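Local coordinates for acetoin utilization protein (Exiguobacterium sibiricum, PDB 2Q04), which probably transfers acyl groups as a member of the GNAT family and may take part in acetoin utilization, at residues Thr32-Phe42 and Ile65-Tyr75. Numbering follows the deposited sequence.
Sequences TYKLDPGLTAF and IARQGNDIIGY
Lys34 and Leu35 pair in parallel with Asp71 and Ile72, a worked example of how a short strand can extend a β-hairpin, here in the sheet of a GNAT-type acetyltransferase domain. The hairpin, 65-75, turns through a type II' turn and carries a classic bulge where Ile73 and Gly74 both face Ala66. Three backbone bonds make the seam: Lys34 N gives to Asn70 O (2.8 Å), Ile72 N to Lys34 O (3.0 Å) and Asp36 N to Ile72 O (2.9 Å).

Apolar packing gathers round Tyr33. Its CG lies anti to the carbonyl carbon (chi1 -60°), which carries the ring across both hairpin strands. Arg67 CD sits over one ring face in a CH-pi contact, 3.9 Å from the centroid, with ring and guanidinium planes only 15° apart. Ile65 CD1 touches CE2 of Tyr33, Ile72 CD1 touches its CB at 3.7 Å, and Asn70 OD1 lies at the ring edge. A serine here would probably leave Arg67 CD and Ile65 CD1 without the ring they pack against. Farther along, Leu35 CD2 meets Ile72 CG2 at 3.8 Å, and Leu39 CD1 reaches the edge of the Tyr75 ring.

The polar side chains bond mainly within their own segments or to residues outside the contact. The Arg67 guanidinium donates through NH1 to Gly69 O in the turn that follows and forms a salt bridge with Glu22 on strand 19-23. Asp36, also salt-bridged to Arg106, closes an Asx turn: Gly38 N meets its OD2 at 3.1 Å from above the carboxylate plane.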
loop_
_atom_site.group_PDB
_atom_site.type_symbol
_atom_site.label_atom_id
_atom_site.label_comp_id
_atom_site.label_asym_id
_atom_site.label_seq_id
_atom_site.Cartn_x
_atom_site.Cartn_y
_atom_site.Cartn_z
ATOM N N THR A 32 -17.268 -12.181 -0.443
ATOM C CA THR A 32 -18.371 -12.381 0.514
ATOM C C THR A 32 -18.484 -11.215 1.521
ATOM O O THR A 32 -19.524 -11.036 2.156
ATOM C CB THR A 32 -18.205 -13.696 1.294
ATOM O OG1 THR A 32 -17.014 -13.641 2.086
ATOM C CG2 THR A 32 -18.130 -14.886 0.338
ATOM N N TYR A 33 -17.409 -10.439 1.666
ATOM C CA TYR A 33 -17.422 -9.290 2.564
ATOM C C TYR A 33 -18.076 -8.084 1.889
ATOM O O TYR A 33 -18.494 -8.157 0.734
ATOM C CB TYR A 33 -15.996 -8.930 3.013
ATOM C CG TYR A 33 -15.268 -10.037 3.757
ATOM C CD1 TYR A 33 -15.901 -10.771 4.752
ATOM C CD2 TYR A 33 -13.928 -10.292 3.511
ATOM C CE1 TYR A 33 -15.230 -11.779 5.440
ATOM C CE2 TYR A 33 -13.241 -11.280 4.206
ATOM C CZ TYR A 33 -13.897 -12.020 5.168
ATOM O OH TYR A 33 -13.218 -13.001 5.853
ATOM N N LYS A 34 -18.179 -6.985 2.630
ATOM C CA LYS A 34 -18.789 -5.762 2.127
ATOM C C LYS A 34 -17.925 -4.553 2.482
ATOM O O LYS A 34 -17.714 -4.261 3.649
ATOM C CB LYS A 34 -20.186 -5.589 2.732
ATOM C CG LYS A 34 -20.918 -4.331 2.271
ATOM C CD LYS A 34 -22.364 -4.311 2.761
ATOM C CE LYS A 34 -23.142 -3.138 2.165
ATOM N NZ LYS A 34 -24.594 -3.176 2.526
ATOM N N LEU A 35 -17.424 -3.856 1.471
ATOM C CA LEU A 35 -16.642 -2.644 1.709
ATOM C C LEU A 35 -17.479 -1.588 2.423
ATOM O O LEU A 35 -18.612 -1.290 2.016
ATOM C CB LEU A 35 -16.114 -2.060 0.393
ATOM C CG LEU A 35 -14.729 -2.512 -0.076
ATOM C CD1 LEU A 35 -14.304 -1.692 -1.292
ATOM C CD2 LEU A 35 -13.699 -2.380 1.030
ATOM N N ASP A 36 -16.911 -1.013 3.480
ATOM C CA ASP A 36 -17.565 0.053 4.217
ATOM C C ASP A 36 -17.843 1.240 3.274
ATOM O O ASP A 36 -16.994 1.582 2.442
ATOM C CB ASP A 36 -16.680 0.512 5.369
ATOM C CG ASP A 36 -17.376 1.468 6.280
ATOM O OD1 ASP A 36 -18.229 1.014 7.071
ATOM O OD2 ASP A 36 -17.074 2.678 6.215
ATOM N N PRO A 37 -19.030 1.889 3.417
ATOM C CA PRO A 37 -19.406 3.002 2.518
ATOM C C PRO A 37 -18.435 4.197 2.545
ATOM O O PRO A 37 -18.447 5.013 1.626
ATOM C CB PRO A 37 -20.782 3.431 3.044
ATOM C CG PRO A 37 -21.288 2.259 3.815
ATOM C CD PRO A 37 -20.094 1.603 4.401
ATOM N N GLY A 38 -17.594 4.276 3.581
ATOM C CA GLY A 38 -16.673 5.400 3.740
ATOM C C GLY A 38 -15.299 5.198 3.113
ATOM O O GLY A 38 -14.367 5.946 3.414
ATOM N N LEU A 39 -15.171 4.200 2.235
ATOM C CA LEU A 39 -13.890 3.924 1.559
ATOM C C LEU A 39 -13.973 4.308 0.078
ATOM O O LEU A 39 -13.818 3.459 -0.811
ATOM C CB LEU A 39 -13.514 2.444 1.711
ATOM C CG LEU A 39 -13.229 1.974 3.155
ATOM C CD1 LEU A 39 -13.209 0.468 3.235
ATOM C CD2 LEU A 39 -11.926 2.551 3.673
ATOM N N THR A 40 -14.149 5.610 -0.175
ATOM C CA THR A 40 -14.389 6.124 -1.539
ATOM C C THR A 40 -13.282 7.122 -2.020
ATOM O O THR A 40 -13.546 8.003 -2.849
ATOM C CB THR A 40 -15.774 6.838 -1.617
ATOM O OG1 THR A 40 -15.832 7.886 -0.642
ATOM C CG2 THR A 40 -16.907 5.847 -1.357
ATOM N N ALA A 41 -12.050 6.936 -1.532
ATOM C CA ALA A 41 -10.932 7.839 -1.881
ATOM C C ALA A 41 -10.383 7.561 -3.284
ATOM O O ALA A 41 -9.781 8.442 -3.906
ATOM C CB ALA A 41 -9.813 7.728 -0.846
ATOM N N PHE A 42 -10.566 6.334 -3.765
ATOM C CA PHE A 42 -10.099 5.957 -5.101
ATOM C C PHE A 42 -11.257 5.794 -6.066
ATOM O O PHE A 42 -11.213 6.301 -7.184
ATOM C CB PHE A 42 -9.254 4.691 -5.033
ATOM C CG PHE A 42 -7.939 4.894 -4.338
ATOM C CD1 PHE A 42 -6.888 5.540 -4.991
ATOM C CD2 PHE A 42 -7.780 4.546 -3.005
ATOM C CE1 PHE A 42 -5.688 5.782 -4.341
ATOM C CE2 PHE A 42 -6.578 4.782 -2.349
ATOM C CZ PHE A 42 -5.529 5.400 -3.026
ATOM N N ILE A 65 -6.815 -6.930 5.111
ATOM C CA ILE A 65 -8.012 -6.148 5.455
ATOM C C ILE A 65 -8.141 -5.888 6.945
ATOM O O ILE A 65 -7.653 -6.657 7.757
ATOM C CB ILE A 65 -9.288 -6.864 4.991
ATOM C CG1 ILE A 65 -9.436 -8.230 5.710
ATOM C CG2 ILE A 65 -9.269 -7.046 3.478
ATOM C CD1 ILE A 65 -10.733 -8.922 5.430
ATOM N N ALA A 66 -8.748 -4.750 7.281
ATOM C CA ALA A 66 -9.193 -4.468 8.640
ATOM C C ALA A 66 -10.691 -4.663 8.626
ATOM O O ALA A 66 -11.401 -3.999 7.869
ATOM C CB ALA A 66 -8.844 -3.068 9.039
ATOM N N ARG A 67 -11.174 -5.575 9.467
ATOM C CA ARG A 67 -12.506 -6.113 9.313
ATOM C C ARG A 67 -13.284 -6.188 10.636
ATOM O O ARG A 67 -12.714 -6.450 11.691
ATOM C CB ARG A 67 -12.398 -7.516 8.692
ATOM C CG ARG A 67 -13.696 -8.219 8.494
ATOM C CD ARG A 67 -13.488 -9.626 7.912
ATOM N NE ARG A 67 -12.635 -10.481 8.759
ATOM C CZ ARG A 67 -13.026 -11.038 9.920
ATOM N NH1 ARG A 67 -14.206 -10.754 10.439
ATOM N NH2 ARG A 67 -12.200 -11.826 10.591
ATOM N N GLN A 68 -14.585 -5.902 10.556
ATOM C CA GLN A 68 -15.516 -6.137 11.648
ATOM C C GLN A 68 -16.688 -6.907 11.085
ATOM O O GLN A 68 -17.447 -6.377 10.306
ATOM C CB GLN A 68 -16.008 -4.817 12.239
ATOM C CG GLN A 68 -15.115 -4.241 13.330
ATOM C CD GLN A 68 -15.792 -3.102 14.103
ATOM O OE1 GLN A 68 -16.655 -2.393 13.566
ATOM N NE2 GLN A 68 -15.401 -2.926 15.365
ATOM N N GLY A 69 -16.819 -8.173 11.472
ATOM C CA GLY A 69 -17.844 -9.042 10.898
ATOM C C GLY A 69 -17.602 -9.219 9.406
ATOM O O GLY A 69 -16.495 -9.493 8.993
ATOM N N ASN A 70 -18.640 -9.010 8.602
ATOM C CA ASN A 70 -18.511 -9.075 7.137
ATOM C C ASN A 70 -18.077 -7.733 6.524
ATOM O O ASN A 70 -17.919 -7.628 5.310
ATOM C CB ASN A 70 -19.840 -9.506 6.506
ATOM C CG ASN A 70 -20.037 -10.986 6.534
ATOM O OD1 ASN A 70 -19.205 -11.745 6.036
ATOM N ND2 ASN A 70 -21.166 -11.416 7.064
ATOM N N ASP A 71 -17.864 -6.725 7.374
ATOM C CA ASP A 71 -17.595 -5.365 6.910
ATOM C C ASP A 71 -16.090 -5.014 6.900
ATOM O O ASP A 71 -15.442 -4.985 7.945
ATOM C CB ASP A 71 -18.355 -4.362 7.782
ATOM C CG ASP A 71 -19.860 -4.530 7.689
ATOM O OD1 ASP A 71 -20.390 -4.513 6.563
ATOM O OD2 ASP A 71 -20.516 -4.665 8.744
ATOM N N ILE A 72 -15.565 -4.709 5.711
ATOM C CA ILE A 72 -14.179 -4.242 5.568
ATOM C C ILE A 72 -14.133 -2.732 5.800
ATOM O O ILE A 72 -14.685 -1.962 5.015
ATOM C CB ILE A 72 -13.620 -4.529 4.155
ATOM C CG1 ILE A 72 -13.708 -6.016 3.829
ATOM C CG2 ILE A 72 -12.184 -4.062 4.063
ATOM C CD1 ILE A 72 -13.433 -6.336 2.367
ATOM N N ILE A 73 -13.467 -2.315 6.872
ATOM C CA ILE A 73 -13.387 -0.884 7.221
ATOM C C ILE A 73 -12.001 -0.317 6.916
ATOM O O ILE A 73 -11.710 0.833 7.215
ATOM C CB ILE A 73 -13.785 -0.622 8.738
ATOM C CG1 ILE A 73 -12.829 -1.337 9.710
ATOM C CG2 ILE A 73 -15.183 -1.086 8.990
ATOM C CD1 ILE A 73 -11.559 -0.567 10.018
ATOM N N GLY A 74 -11.172 -1.125 6.281
ATOM C CA GLY A 74 -9.854 -0.709 5.893
ATOM C C GLY A 74 -9.145 -1.813 5.140
ATOM O O GLY A 74 -9.503 -2.980 5.255
ATOM N N TYR A 75 -8.138 -1.443 4.360
ATOM C CA TYR A 75 -7.383 -2.411 3.591
ATOM C C TYR A 75 -6.037 -1.855 3.167
ATOM O O TYR A 75 -5.802 -0.647 3.215
ATOM C CB TYR A 75 -8.163 -2.824 2.350
ATOM C CG TYR A 75 -8.414 -1.682 1.382
ATOM C CD1 TYR A 75 -7.439 -1.294 0.461
ATOM C CD2 TYR A 75 -9.632 -0.992 1.383
ATOM C CE1 TYR A 75 -7.664 -0.245 -0.427
ATOM C CE2 TYR A 75 -9.867 0.056 0.499
ATOM C CZ TYR A 75 -8.879 0.425 -0.405
ATOM O OH TYR A 75 -9.099 1.457 -1.282
#